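Local coordinates for CLIP-associating protein 2 (Mus musculus, PDB 3WOZ), which probably binds tubulin through this TOG domain, a HEAT-repeat array, and contributes to the control of microtubule dynamics, at residues Q91-M96 / K110-T115; V62-L67 / G102-K107; E9-C14 / K45-I50. One frame throughout, in Å; residues are numbered along the deposited sequence.

Interaction 1: residues Q91-M96 / K110-T115; sequences QLLKKM and KALDIT
L92 and L112 face each other at the middle of an antiparallel helix pairing of the kind from which HEAT-repeat arrays such as this TOG domain are built. Segments 91-96 (helix 85-96) and 110-115 (helix 102-118) run 149° apart in direction, their axes 10.1 Å from each other, and they meet close to the centre of the chain.

All side-chain contacts across the interface are van der Waals, and most are purely apolar; the forked end of L112 carries the greater part of them. One branch, CD2, presses on the root of L92, with L112 CD2 3.6 Å from L92 CB, and also meets L93, whose side chain it crosses at about a right angle: L112 CD2 lies 4.0 Å from L93 CD2. The other branch is directed to the end of helix 85-96, where L112 CD1 is 3.8 Å from M96 CG. M96, a selenomethionine in the deposited chain, bends at its second torsion, and its selenium stays beside the same methyl. L92 answers with its own fork. Having CG beside the backbone N (chi1 -79°), it extends both methyls to the A111 side of the partner helix, and L92 CD1 and CD2 share the A111 methyl between them, L92 CD1 at 3.8 Å from A111 CB. Y150 of helix 141-155 touches L93, L112 and T115, so a further helix packs against this seam.

The polar element stays within helix 102-118. T115 turns its hydroxyl back to the carbonyl of A111, T115 OG1 to A111 O being 2.8 Å, while T115 N bonds to the same oxygen from the opposite face of its plane. The bond satisfies the hydroxyl of a buried residue, and T115 OG1 also rests 3.6 Å from L92 CD1.

Interaction 2: residues V62-L67 / G102-K107; sequences VFSMFL and GSVQAK
S64 faces V104 and L67 faces K107 on two helical segments that run nearly the same way, 29° apart in direction, with axes 9.8 Å from each other. V104 divides its two methyls between neighbours. V104 CG1, anti to the backbone N (chi1 -177°), comes to the edge of the F63 ring, near its plane, 3.9 Å from F63 CE1, and also meets L67 CD1. The second methyl turns to the serine, V104 CG2 being 3.5 Å from S64 OG.

K107 works through its carbon chain. Its root abuts L67, with K107 CB 3.8 Å from L67 CD1, and the chain then passes alongside S64, K107 CD lying 3.8 Å from S64 O. With alanine in place of K107, S64 would probably lose the methylenes that cover its carbonyl and hydroxyl, leaving a gap beside it. At the L67/K107 end of the contact one water donates to both backbones, 2.7 Å to L67 O and 2.8 Å to K107 O, a polar bridge between the helices.

Side-by-side, near-parallel helices separated in sequence by an intervening helix, here 85-96, are characteristic of stacked layers in a HEAT-repeat solenoid.

Interaction 3: residues E9-C14 / K45-I50; sequences EVLNRC and KRLCEI
L11 and I50 meet where segment 9-14 of the short helix 7-14 lies along segment 45-50 of helix 41-54, 15° apart in direction with axes 10.3 Å from each other. The side chains fall into an apolar group round L11 and a polar pair, R46 and N12.

L11 points across the gap and its CD2 branch meets L47 at about a right angle, L11 CD2 to L47 CD1 being 3.8 Å. L47, with CG anti to its backbone N (chi1 176°), lies along the inner flank, where L29 of helix 19-34 and F73 of helix 60-77 also pack on it. I50 comes from the next turn and uses both of its ends. Its CG2 lies beside C14, with I50 CG2 3.9 Å from C14 CB, whereas its CD1 reaches the L11 backbone, I50 CD1 being 3.3 Å from L11 O and 3.9 Å from L11 CB.

R46 takes the outer flank. Its chain is extended from CG to NE and reaches past L11 to the neighbouring helix, and I50 CD1 lies over one face of the guanidinium, 4.2 Å from its plane and over its centre. At the edge of that group, near its plane, is the N12 side chain, with R46 NH2 2.7 Å from N12 OD1; the amide and guanidinium planes are turned 63° apart. N12 leaves its helix pointing away from the partner, and its amide oxygen comes back to the arginine.

The contact is thus graded: leucine, isoleucine and cysteine fill the buried side, and arginine and asparagine close the solvent side. A carboxamide oxygen beside a guanidinium is likely to be electrostatically favourable without neutralising the arginine, and the aliphatic R46 chain lets a charged residue border an apolar seam.

How the interactions relate
Interactions 1 and 2 share helix 102-118, which is antiparallel to helix 85-96 in the first and nearly parallel to helix 60-77 in the second. Their centres lie 10 Å apart and they touch: K95 CD is 3.6 Å from F63 CZ, and L92 CD2 is 4.1 Å from L67 CD2, so the two contacts are continuous across helices 60-77, 85-96 and 102-118. Interaction 3 lies nearer the N-terminus, about 20 Å from interaction 1 and 19 Å from interaction 2 between centres, and touches neither. Like interaction 2 it pairs near-parallel helices with one helix between them in sequence, but from the other alternate set of helices, with helix 41-54 leading directly into helix 60-77.

Interaction 1: residues Q91-M96 / K110-T115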
ATOM      1  N   GLN A  91      -0.658   1.909   5.285  1.00 36.72           N
ATOM      2  CA  GLN A  91      -0.556   1.119   6.508  1.00 37.10           C
ATOM      3  C   GLN A  91      -0.123  -0.319   6.215  1.00 37.01           C
ATOM      4  O   GLN A  91       0.647  -0.903   6.977  1.00 36.91           O
ATOM      5  CB  GLN A  91      -1.864   1.141   7.302  1.00 37.33           C
ATOM      6  CG  GLN A  91      -2.138   2.455   8.026  1.00 38.50           C
ATOM      7  CD  GLN A  91      -1.154   2.725   9.152  1.00 41.48           C
ATOM      8  OE1 GLN A  91      -0.966   1.892  10.041  1.00 42.71           O
ATOM      9  NE2 GLN A  91      -0.521   3.894   9.119  1.00 40.83           N
ATOM     10  N   LEU A  92      -0.607  -0.873   5.104  1.00 36.97           N
ATOM     11  CA  LEU A  92      -0.211  -2.215   4.683  1.00 37.05           C
ATOM     12  C   LEU A  92       1.264  -2.264   4.292  1.00 37.42           C
ATOM     13  O   LEU A  92       1.952  -3.246   4.581  1.00 37.12           O
ATOM     14  CB  LEU A  92      -1.086  -2.723   3.535  1.00 36.40           C
ATOM     15  CG  LEU A  92      -2.483  -3.269   3.834  1.00 36.28           C
ATOM     16  CD1 LEU A  92      -3.152  -3.664   2.520  1.00 35.79           C
ATOM     17  CD2 LEU A  92      -2.444  -4.468   4.805  1.00 35.53           C
ATOM     18  N   LEU A  93       1.750  -1.200   3.653  1.00 38.08           N
ATOM     19  CA  LEU A  93       3.162  -1.134   3.266  1.00 39.05           C
ATOM     20  C   LEU A  93       4.079  -0.991   4.480  1.00 39.61           C
ATOM     21  O   LEU A  93       5.169  -1.568   4.512  1.00 39.65           O
ATOM     22  CB  LEU A  93       3.412  -0.014   2.255  1.00 39.04           C
ATOM     23  CG  LEU A  93       2.857  -0.253   0.847  1.00 39.21           C
ATOM     24  CD1 LEU A  93       2.864   1.053   0.071  1.00 39.53           C
ATOM     25  CD2 LEU A  93       3.644  -1.332   0.109  1.00 38.58           C
ATOM     26  N   LYS A  94       3.628  -0.238   5.478  1.00 40.25           N
ATOM     27  CA  LYS A  94       4.346  -0.142   6.747  1.00 41.41           C
ATOM     28  C   LYS A  94       4.417  -1.508   7.443  1.00 41.67           C
ATOM     29  O   LYS A  94       5.480  -1.911   7.915  1.00 41.83           O
ATOM     30  CB  LYS A  94       3.702   0.904   7.660  1.00 41.67           C
ATOM     31  CG  LYS A  94       3.934   2.339   7.206  1.00 42.84           C
ATOM     32  CD  LYS A  94       3.301   3.327   8.169  1.00 44.64           C
ATOM     33  CE  LYS A  94       3.954   4.701   8.036  1.00 46.40           C
ATOM     34  NZ  LYS A  94       3.212   5.756   8.790  1.00 47.86           N
ATOM     35  N   LYS A  95       3.292  -2.219   7.477  1.00 41.99           N
ATOM     36  CA  LYS A  95       3.244  -3.575   8.041  1.00 42.49           C
ATOM     37  C   LYS A  95       4.131  -4.544   7.268  1.00 42.81           C
ATOM     38  O   LYS A  95       4.837  -5.355   7.866  1.00 42.89           O
ATOM     39  CB  LYS A  95       1.806  -4.100   8.103  1.00 42.44           C
ATOM     40  CG  LYS A  95       0.952  -3.440   9.172  1.00 42.68           C
ATOM     41  CD  LYS A  95       1.578  -3.602  10.547  1.00 43.67           C
ATOM     42  CE  LYS A  95       1.315  -2.394  11.404  1.00 44.45           C
ATOM     43  NZ  LYS A  95       1.583  -2.706  12.824  1.00 47.22           N
HETATM   44  N   MSE A  96       4.104  -4.434   5.943  1.00 43.35           N
HETATM   45  CA  MSE A  96       4.942  -5.248   5.065  1.00 44.06           C
HETATM   46  C   MSE A  96       6.432  -4.979   5.290  1.00 43.88           C
HETATM   47  O   MSE A  96       7.264  -5.855   5.064  1.00 43.77           O
HETATM   48  CB  MSE A  96       4.572  -5.008   3.596  1.00 44.33           C
HETATM   49  CG  MSE A  96       5.116  -6.046   2.624  1.00 47.35           C
HETATM   50 SE   MSE A  96       4.319  -7.822   2.888  1.00 55.39          SE
HETATM   51  CE  MSE A  96       5.825  -8.900   2.274  1.00 52.82           C
ATOM     52  N   LYS A 110      -0.983 -10.694   0.877  1.00 34.80           N
ATOM     53  CA  LYS A 110      -2.276 -11.039   0.301  1.00 34.88           C
ATOM     54  C   LYS A 110      -3.205  -9.824   0.269  1.00 34.64           C
ATOM     55  O   LYS A 110      -3.826  -9.544  -0.757  1.00 34.63           O
ATOM     56  CB  LYS A 110      -2.921 -12.199   1.073  1.00 34.98           C
ATOM     57  CG  LYS A 110      -4.368 -12.516   0.679  1.00 35.98           C
ATOM     58  CD  LYS A 110      -4.461 -13.066  -0.738  1.00 38.21           C
ATOM     59  CE  LYS A 110      -5.866 -13.549  -1.058  1.00 39.60           C
ATOM     60  NZ  LYS A 110      -6.003 -13.815  -2.520  1.00 42.16           N
ATOM     61  N   ALA A 111      -3.298  -9.120   1.396  1.00 34.32           N
ATOM     62  CA  ALA A 111      -4.083  -7.890   1.478  1.00 34.16           C
ATOM     63  C   ALA A 111      -3.603  -6.833   0.476  1.00 33.88           C
ATOM     64  O   ALA A 111      -4.419  -6.150  -0.146  1.00 33.85           O
ATOM     65  CB  ALA A 111      -4.065  -7.341   2.893  1.00 34.00           C
ATOM     66  N   LEU A 112      -2.285  -6.705   0.325  1.00 33.74           N
ATOM     67  CA  LEU A 112      -1.701  -5.805  -0.669  1.00 33.86           C
ATOM     68  C   LEU A 112      -2.085  -6.201  -2.091  1.00 34.23           C
ATOM     69  O   LEU A 112      -2.395  -5.334  -2.910  1.00 34.09           O
ATOM     70  CB  LEU A 112      -0.171  -5.759  -0.554  1.00 33.62           C
ATOM     71  CG  LEU A 112       0.480  -4.926   0.551  1.00 33.53           C
ATOM     72  CD1 LEU A 112       1.962  -5.276   0.650  1.00 32.96           C
ATOM     73  CD2 LEU A 112       0.288  -3.419   0.307  1.00 33.66           C
ATOM     74  N   ASP A 113      -2.053  -7.506  -2.380  1.00 34.49           N
ATOM     75  CA  ASP A 113      -2.381  -8.010  -3.713  1.00 35.07           C
ATOM     76  C   ASP A 113      -3.845  -7.730  -4.052  1.00 35.29           C
ATOM     77  O   ASP A 113      -4.161  -7.318  -5.169  1.00 35.29           O
ATOM     78  CB  ASP A 113      -2.098  -9.517  -3.825  1.00 35.45           C
ATOM     79  CG  ASP A 113      -0.614  -9.854  -3.764  1.00 36.32           C
ATOM     80  OD1 ASP A 113       0.252  -8.961  -3.916  1.00 36.57           O
ATOM     81  OD2 ASP A 113      -0.309 -11.042  -3.570  1.00 39.10           O
ATOM     82  N   ILE A 114      -4.723  -7.957  -3.077  1.00 35.42           N
ATOM     83  CA  ILE A 114      -6.150  -7.666  -3.212  1.00 35.77           C
ATOM     84  C   ILE A 114      -6.357  -6.170  -3.473  1.00 35.80           C
ATOM     85  O   ILE A 114      -7.051  -5.795  -4.414  1.00 35.64           O
ATOM     86  CB  ILE A 114      -6.946  -8.123  -1.950  1.00 35.91           C
ATOM     87  CG1 ILE A 114      -6.813  -9.637  -1.732  1.00 36.05           C
ATOM     88  CG2 ILE A 114      -8.416  -7.709  -2.031  1.00 36.30           C
ATOM     89  CD1 ILE A 114      -7.286 -10.492  -2.880  1.00 37.47           C
ATOM     90  N   THR A 115      -5.738  -5.330  -2.645  1.00 35.93           N
ATOM     91  CA  THR A 115      -5.773  -3.873  -2.822  1.00 36.23           C
ATOM     92  C   THR A 115      -5.370  -3.484  -4.238  1.00 36.63           C
ATOM     93  O   THR A 115      -6.080  -2.739  -4.903  1.00 36.98           O
ATOM     94  CB  THR A 115      -4.838  -3.158  -1.819  1.00 35.77           C
ATOM     95  OG1 THR A 115      -5.209  -3.525  -0.489  1.00 36.44           O
ATOM     96  CG2 THR A 115      -4.928  -1.629  -1.961  1.00 35.79           C
TER

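Interaction 2: residues V62-L67 / G102-K107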
ATOM      1  N   VAL A  62      -5.741 -11.379  17.061  1.00 40.17           N
ATOM      2  CA  VAL A  62      -6.682 -10.372  16.577  1.00 39.87           C
ATOM      3  C   VAL A  62      -6.164  -9.743  15.280  1.00 39.51           C
ATOM      4  O   VAL A  62      -6.916  -9.613  14.310  1.00 39.16           O
ATOM      5  CB  VAL A  62      -6.956  -9.279  17.640  1.00 39.68           C
ATOM      6  CG1 VAL A  62      -7.911  -8.225  17.099  1.00 40.38           C
ATOM      7  CG2 VAL A  62      -7.530  -9.902  18.917  1.00 39.83           C
ATOM      8  N   PHE A  63      -4.878  -9.388  15.269  1.00 39.27           N
ATOM      9  CA  PHE A  63      -4.258  -8.714  14.127  1.00 39.37           C
ATOM     10  C   PHE A  63      -4.238  -9.591  12.873  1.00 39.48           C
ATOM     11  O   PHE A  63      -4.560  -9.120  11.787  1.00 39.60           O
ATOM     12  CB  PHE A  63      -2.848  -8.211  14.480  1.00 39.09           C
ATOM     13  CG  PHE A  63      -2.146  -7.501  13.349  1.00 38.49           C
ATOM     14  CD1 PHE A  63      -1.090  -8.112  12.679  1.00 38.34           C
ATOM     15  CD2 PHE A  63      -2.546  -6.227  12.947  1.00 38.15           C
ATOM     16  CE1 PHE A  63      -0.432  -7.466  11.632  1.00 38.41           C
ATOM     17  CE2 PHE A  63      -1.900  -5.572  11.901  1.00 37.98           C
ATOM     18  CZ  PHE A  63      -0.837  -6.193  11.242  1.00 38.40           C
ATOM     19  N   SER A  64      -3.866 -10.857  13.032  1.00 39.83           N
ATOM     20  CA  SER A  64      -3.888 -11.818  11.929  1.00 40.37           C
ATOM     21  C   SER A  64      -5.294 -12.069  11.388  1.00 40.50           C
ATOM     22  O   SER A  64      -5.477 -12.190  10.177  1.00 40.51           O
ATOM     23  CB  SER A  64      -3.229 -13.133  12.333  1.00 40.25           C
ATOM     24  OG  SER A  64      -1.834 -13.051  12.124  1.00 41.52           O
HETATM   25  N   MSE A  65      -6.274 -12.144  12.288  1.00 40.70           N
HETATM   26  CA  MSE A  65      -7.683 -12.247  11.897  1.00 41.30           C
HETATM   27  C   MSE A  65      -8.175 -10.995  11.163  1.00 40.15           C
HETATM   28  O   MSE A  65      -8.999 -11.087  10.248  1.00 39.68           O
HETATM   29  CB  MSE A  65      -8.561 -12.470  13.121  1.00 42.14           C
HETATM   30  CG  MSE A  65      -8.466 -13.847  13.744  1.00 46.69           C
HETATM   31 SE   MSE A  65      -9.647 -13.892  15.294  1.00 61.49          SE
HETATM   32  CE  MSE A  65     -11.341 -13.624  14.356  1.00 53.77           C
ATOM     33  N   PHE A  66      -7.680  -9.834  11.592  1.00 39.08           N
ATOM     34  CA  PHE A  66      -7.986  -8.552  10.956  1.00 38.24           C
ATOM     35  C   PHE A  66      -7.479  -8.528   9.514  1.00 37.88           C
ATOM     36  O   PHE A  66      -8.225  -8.187   8.599  1.00 37.20           O
ATOM     37  CB  PHE A  66      -7.410  -7.392  11.787  1.00 38.06           C
ATOM     38  CG  PHE A  66      -7.077  -6.153  10.991  1.00 37.88           C
ATOM     39  CD1 PHE A  66      -8.081  -5.373  10.415  1.00 37.99           C
ATOM     40  CD2 PHE A  66      -5.750  -5.748  10.846  1.00 38.15           C
ATOM     41  CE1 PHE A  66      -7.764  -4.219   9.691  1.00 38.10           C
ATOM     42  CE2 PHE A  66      -5.421  -4.593  10.128  1.00 38.04           C
ATOM     43  CZ  PHE A  66      -6.429  -3.827   9.545  1.00 38.11           C
ATOM     44  N   LEU A  67      -6.216  -8.908   9.323  1.00 37.80           N
ATOM     45  CA  LEU A  67      -5.628  -9.024   7.984  1.00 37.88           C
ATOM     46  C   LEU A  67      -6.424  -9.934   7.047  1.00 38.34           C
ATOM     47  O   LEU A  67      -6.549  -9.639   5.859  1.00 38.09           O
ATOM     48  CB  LEU A  67      -4.182  -9.512   8.063  1.00 37.63           C
ATOM     49  CG  LEU A  67      -3.150  -8.538   8.631  1.00 37.53           C
ATOM     50  CD1 LEU A  67      -1.807  -9.238   8.721  1.00 35.78           C
ATOM     51  CD2 LEU A  67      -3.055  -7.238   7.796  1.00 36.39           C
ATOM     52  N   GLY A 102       6.811 -14.830   9.159  1.00 39.66           N
ATOM     53  CA  GLY A 102       6.452 -15.353   7.841  1.00 39.41           C
ATOM     54  C   GLY A 102       4.961 -15.512   7.602  1.00 39.30           C
ATOM     55  O   GLY A 102       4.443 -15.034   6.596  1.00 39.17           O
ATOM     56  N   SER A 103       4.271 -16.173   8.531  1.00 38.99           N
ATOM     57  CA  SER A 103       2.836 -16.436   8.386  1.00 38.79           C
ATOM     58  C   SER A 103       2.013 -15.150   8.306  1.00 38.57           C
ATOM     59  O   SER A 103       1.042 -15.079   7.560  1.00 38.50           O
ATOM     60  CB  SER A 103       2.323 -17.320   9.524  1.00 38.67           C
ATOM     61  OG  SER A 103       2.458 -16.666  10.772  1.00 38.77           O
ATOM     62  N   VAL A 104       2.417 -14.145   9.080  1.00 38.50           N
ATOM     63  CA  VAL A 104       1.745 -12.850   9.114  1.00 38.39           C
ATOM     64  C   VAL A 104       2.083 -12.004   7.876  1.00 38.47           C
ATOM     65  O   VAL A 104       1.199 -11.353   7.316  1.00 38.60           O
ATOM     66  CB  VAL A 104       2.051 -12.089  10.435  1.00 38.53           C
ATOM     67  CG1 VAL A 104       1.293 -10.773  10.502  1.00 38.40           C
ATOM     68  CG2 VAL A 104       1.680 -12.945  11.637  1.00 38.10           C
ATOM     69  N   GLN A 105       3.346 -12.031   7.445  1.00 38.32           N
ATOM     70  CA  GLN A 105       3.768 -11.352   6.211  1.00 38.38           C
ATOM     71  C   GLN A 105       2.975 -11.820   4.996  1.00 37.90           C
ATOM     72  O   GLN A 105       2.647 -11.018   4.118  1.00 37.67           O
ATOM     73  CB  GLN A 105       5.266 -11.549   5.937  1.00 38.51           C
ATOM     74  CG  GLN A 105       6.183 -10.592   6.691  1.00 40.45           C
ATOM     75  CD  GLN A 105       7.585 -10.488   6.073  1.00 42.49           C
ATOM     76  OE1 GLN A 105       7.740 -10.454   4.849  1.00 43.80           O
ATOM     77  NE2 GLN A 105       8.604 -10.437   6.926  1.00 41.63           N
ATOM     78  N   ALA A 106       2.682 -13.122   4.943  1.00 37.24           N
ATOM     79  CA  ALA A 106       1.871 -13.680   3.866  1.00 36.76           C
ATOM     80  C   ALA A 106       0.482 -13.030   3.804  1.00 36.33           C
ATOM     81  O   ALA A 106      -0.038 -12.768   2.716  1.00 36.39           O
ATOM     82  CB  ALA A 106       1.752 -15.198   4.005  1.00 36.99           C
ATOM     83  N   LYS A 107      -0.091 -12.755   4.974  1.00 35.39           N
ATOM     84  CA  LYS A 107      -1.416 -12.147   5.077  1.00 35.15           C
ATOM     85  C   LYS A 107      -1.410 -10.669   4.669  1.00 34.65           C
ATOM     86  O   LYS A 107      -2.387 -10.177   4.118  1.00 34.21           O
ATOM     87  CB  LYS A 107      -1.964 -12.301   6.499  1.00 35.23           C
ATOM     88  CG  LYS A 107      -2.256 -13.746   6.923  1.00 36.45           C
ATOM     89  CD  LYS A 107      -2.508 -13.811   8.432  1.00 38.01           C
ATOM     90  CE  LYS A 107      -3.223 -15.098   8.854  1.00 39.41           C
ATOM     91  NZ  LYS A 107      -2.431 -16.333   8.577  1.00 40.49           N
TER
HETATM   92  O   HOH W   1      -4.933 -11.263   4.343  1.00 33.57           O

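Interaction 3: residues E9-C14 / K45-I50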
ATOM      1  N   GLU A   9     -23.504  -3.615  16.929  1.00 60.90           N
ATOM      2  CA  GLU A   9     -22.902  -4.449  17.969  1.00 60.25           C
ATOM      3  C   GLU A   9     -21.617  -5.144  17.510  1.00 59.51           C
ATOM      4  O   GLU A   9     -20.656  -5.231  18.274  1.00 59.30           O
ATOM      5  CB  GLU A   9     -23.918  -5.478  18.492  1.00 60.37           C
ATOM      6  CG  GLU A   9     -23.388  -6.439  19.565  1.00 61.28           C
ATOM      7  CD  GLU A   9     -23.216  -5.803  20.945  1.00 62.67           C
ATOM      8  OE1 GLU A   9     -22.867  -4.603  21.036  1.00 63.03           O
ATOM      9  OE2 GLU A   9     -23.425  -6.518  21.950  1.00 63.38           O
ATOM     10  N   VAL A  10     -21.611  -5.646  16.274  1.00 58.67           N
ATOM     11  CA  VAL A  10     -20.413  -6.256  15.699  1.00 57.88           C
ATOM     12  C   VAL A  10     -19.266  -5.245  15.706  1.00 57.53           C
ATOM     13  O   VAL A  10     -18.156  -5.562  16.139  1.00 57.42           O
ATOM     14  CB  VAL A  10     -20.663  -6.813  14.270  1.00 57.87           C
ATOM     15  CG1 VAL A  10     -19.350  -7.038  13.528  1.00 57.38           C
ATOM     16  CG2 VAL A  10     -21.449  -8.111  14.334  1.00 57.44           C
ATOM     17  N   LEU A  11     -19.557  -4.024  15.260  1.00 57.12           N
ATOM     18  CA  LEU A  11     -18.570  -2.949  15.224  1.00 56.74           C
ATOM     19  C   LEU A  11     -18.135  -2.540  16.630  1.00 56.60           C
ATOM     20  O   LEU A  11     -16.967  -2.212  16.845  1.00 56.48           O
ATOM     21  CB  LEU A  11     -19.095  -1.745  14.429  1.00 56.54           C
ATOM     22  CG  LEU A  11     -19.397  -1.971  12.938  1.00 56.27           C
ATOM     23  CD1 LEU A  11     -19.910  -0.695  12.284  1.00 55.72           C
ATOM     24  CD2 LEU A  11     -18.181  -2.500  12.183  1.00 55.70           C
ATOM     25  N   ASN A  12     -19.074  -2.581  17.578  1.00 56.49           N
ATOM     26  CA  ASN A  12     -18.773  -2.348  18.995  1.00 56.41           C
ATOM     27  C   ASN A  12     -17.751  -3.346  19.538  1.00 56.02           C
ATOM     28  O   ASN A  12     -16.819  -2.963  20.242  1.00 56.01           O
ATOM     29  CB  ASN A  12     -20.048  -2.406  19.852  1.00 56.63           C
ATOM     30  CG  ASN A  12     -20.890  -1.138  19.757  1.00 57.27           C
ATOM     31  OD1 ASN A  12     -20.420  -0.081  19.329  1.00 58.36           O
ATOM     32  ND2 ASN A  12     -22.148  -1.244  20.167  1.00 58.29           N
ATOM     33  N   ARG A  13     -17.936  -4.619  19.201  1.00 55.66           N
ATOM     34  CA  ARG A  13     -17.031  -5.682  19.636  1.00 55.49           C
ATOM     35  C   ARG A  13     -15.638  -5.543  19.009  1.00 55.07           C
ATOM     36  O   ARG A  13     -14.634  -5.820  19.663  1.00 55.16           O
ATOM     37  CB  ARG A  13     -17.629  -7.061  19.339  1.00 55.68           C
ATOM     38  CG  ARG A  13     -18.854  -7.408  20.176  1.00 56.28           C
ATOM     39  CD  ARG A  13     -19.522  -8.685  19.687  1.00 57.91           C
ATOM     40  NE  ARG A  13     -20.627  -9.077  20.563  1.00 59.95           N
ATOM     41  CZ  ARG A  13     -21.307 -10.220  20.474  1.00 60.82           C
ATOM     42  NH1 ARG A  13     -21.012 -11.115  19.536  1.00 60.31           N
ATOM     43  NH2 ARG A  13     -22.290 -10.470  21.333  1.00 60.79           N
ATOM     44  N   CYS A  14     -15.587  -5.098  17.755  1.00 54.40           N
ATOM     45  CA  CYS A  14     -14.322  -4.818  17.072  1.00 53.90           C
ATOM     46  C   CYS A  14     -13.568  -3.646  17.699  1.00 53.99           C
ATOM     47  O   CYS A  14     -12.334  -3.618  17.680  1.00 53.93           O
ATOM     48  CB  CYS A  14     -14.557  -4.529  15.590  1.00 53.68           C
ATOM     49  SG  CYS A  14     -15.160  -5.926  14.641  1.00 52.30           S
ATOM     50  N   LYS A  45     -17.981   4.076   7.324  1.00 48.78           N
ATOM     51  CA  LYS A  45     -17.067   5.098   7.824  1.00 48.59           C
ATOM     52  C   LYS A  45     -16.515   4.708   9.201  1.00 48.30           C
ATOM     53  O   LYS A  45     -15.311   4.795   9.437  1.00 48.31           O
ATOM     54  CB  LYS A  45     -17.762   6.460   7.881  1.00 48.72           C
ATOM     55  CG  LYS A  45     -16.865   7.615   8.309  1.00 49.39           C
ATOM     56  CD  LYS A  45     -17.659   8.912   8.416  1.00 50.94           C
ATOM     57  CE  LYS A  45     -16.787  10.064   8.905  1.00 51.56           C
ATOM     58  NZ  LYS A  45     -15.735  10.433   7.913  1.00 52.19           N
ATOM     59  N   ARG A  46     -17.400   4.264  10.089  1.00 47.84           N
ATOM     60  CA  ARG A  46     -17.010   3.804  11.421  1.00 47.67           C
ATOM     61  C   ARG A  46     -16.100   2.569  11.359  1.00 47.13           C
ATOM     62  O   ARG A  46     -15.128   2.473  12.112  1.00 47.05           O
ATOM     63  CB  ARG A  46     -18.249   3.534  12.283  1.00 47.77           C
ATOM     64  CG  ARG A  46     -17.966   2.866  13.629  1.00 49.03           C
ATOM     65  CD  ARG A  46     -19.032   3.220  14.652  1.00 51.68           C
ATOM     66  NE  ARG A  46     -19.194   2.201  15.694  1.00 53.77           N
ATOM     67  CZ  ARG A  46     -18.416   2.077  16.768  1.00 54.81           C
ATOM     68  NH1 ARG A  46     -17.385   2.896  16.954  1.00 56.38           N
ATOM     69  NH2 ARG A  46     -18.664   1.122  17.654  1.00 54.88           N
ATOM     70  N   LEU A  47     -16.413   1.640  10.457  1.00 46.39           N
ATOM     71  CA  LEU A  47     -15.596   0.439  10.283  1.00 45.63           C
ATOM     72  C   LEU A  47     -14.189   0.776   9.776  1.00 45.24           C
ATOM     73  O   LEU A  47     -13.207   0.185  10.230  1.00 45.10           O
ATOM     74  CB  LEU A  47     -16.290  -0.579   9.364  1.00 45.65           C
ATOM     75  CG  LEU A  47     -15.555  -1.877   8.988  1.00 45.08           C
ATOM     76  CD1 LEU A  47     -14.907  -2.551  10.197  1.00 43.78           C
ATOM     77  CD2 LEU A  47     -16.506  -2.830   8.299  1.00 44.80           C
ATOM     78  N   CYS A  48     -14.101   1.725   8.845  1.00 44.64           N
ATOM     79  CA  CYS A  48     -12.814   2.207   8.357  1.00 44.33           C
ATOM     80  C   CYS A  48     -11.978   2.825   9.474  1.00 44.33           C
ATOM     81  O   CYS A  48     -10.758   2.673   9.493  1.00 44.08           O
ATOM     82  CB  CYS A  48     -13.000   3.209   7.225  1.00 44.08           C
ATOM     83  SG  CYS A  48     -13.522   2.434   5.703  1.00 43.53           S
ATOM     84  N   GLU A  49     -12.648   3.509  10.397  1.00 44.26           N
ATOM     85  CA  GLU A  49     -11.987   4.125  11.547  1.00 44.43           C
ATOM     86  C   GLU A  49     -11.492   3.073  12.537  1.00 43.90           C
ATOM     87  O   GLU A  49     -10.399   3.204  13.097  1.00 43.99           O
ATOM     88  CB  GLU A  49     -12.918   5.136  12.224  1.00 44.44           C
ATOM     89  CG  GLU A  49     -13.161   6.384  11.370  1.00 46.43           C
ATOM     90  CD  GLU A  49     -14.321   7.241  11.854  1.00 48.80           C
ATOM     91  OE1 GLU A  49     -14.976   6.873  12.859  1.00 50.93           O
ATOM     92  OE2 GLU A  49     -14.579   8.286  11.222  1.00 49.39           O
ATOM     93  N   ILE A  50     -12.298   2.031  12.735  1.00 43.30           N
ATOM     94  CA  ILE A  50     -11.916   0.871  13.540  1.00 42.89           C
ATOM     95  C   ILE A  50     -10.726   0.125  12.924  1.00 42.53           C
ATOM     96  O   ILE A  50      -9.790  -0.252  13.630  1.00 42.30           O
ATOM     97  CB  ILE A  50     -13.109  -0.099  13.725  1.00 43.00           C
ATOM     98  CG1 ILE A  50     -14.157   0.523  14.660  1.00 43.49           C
ATOM     99  CG2 ILE A  50     -12.639  -1.457  14.268  1.00 42.44           C
ATOM    100  CD1 ILE A  50     -15.523  -0.166  14.625  1.00 43.64           C
TER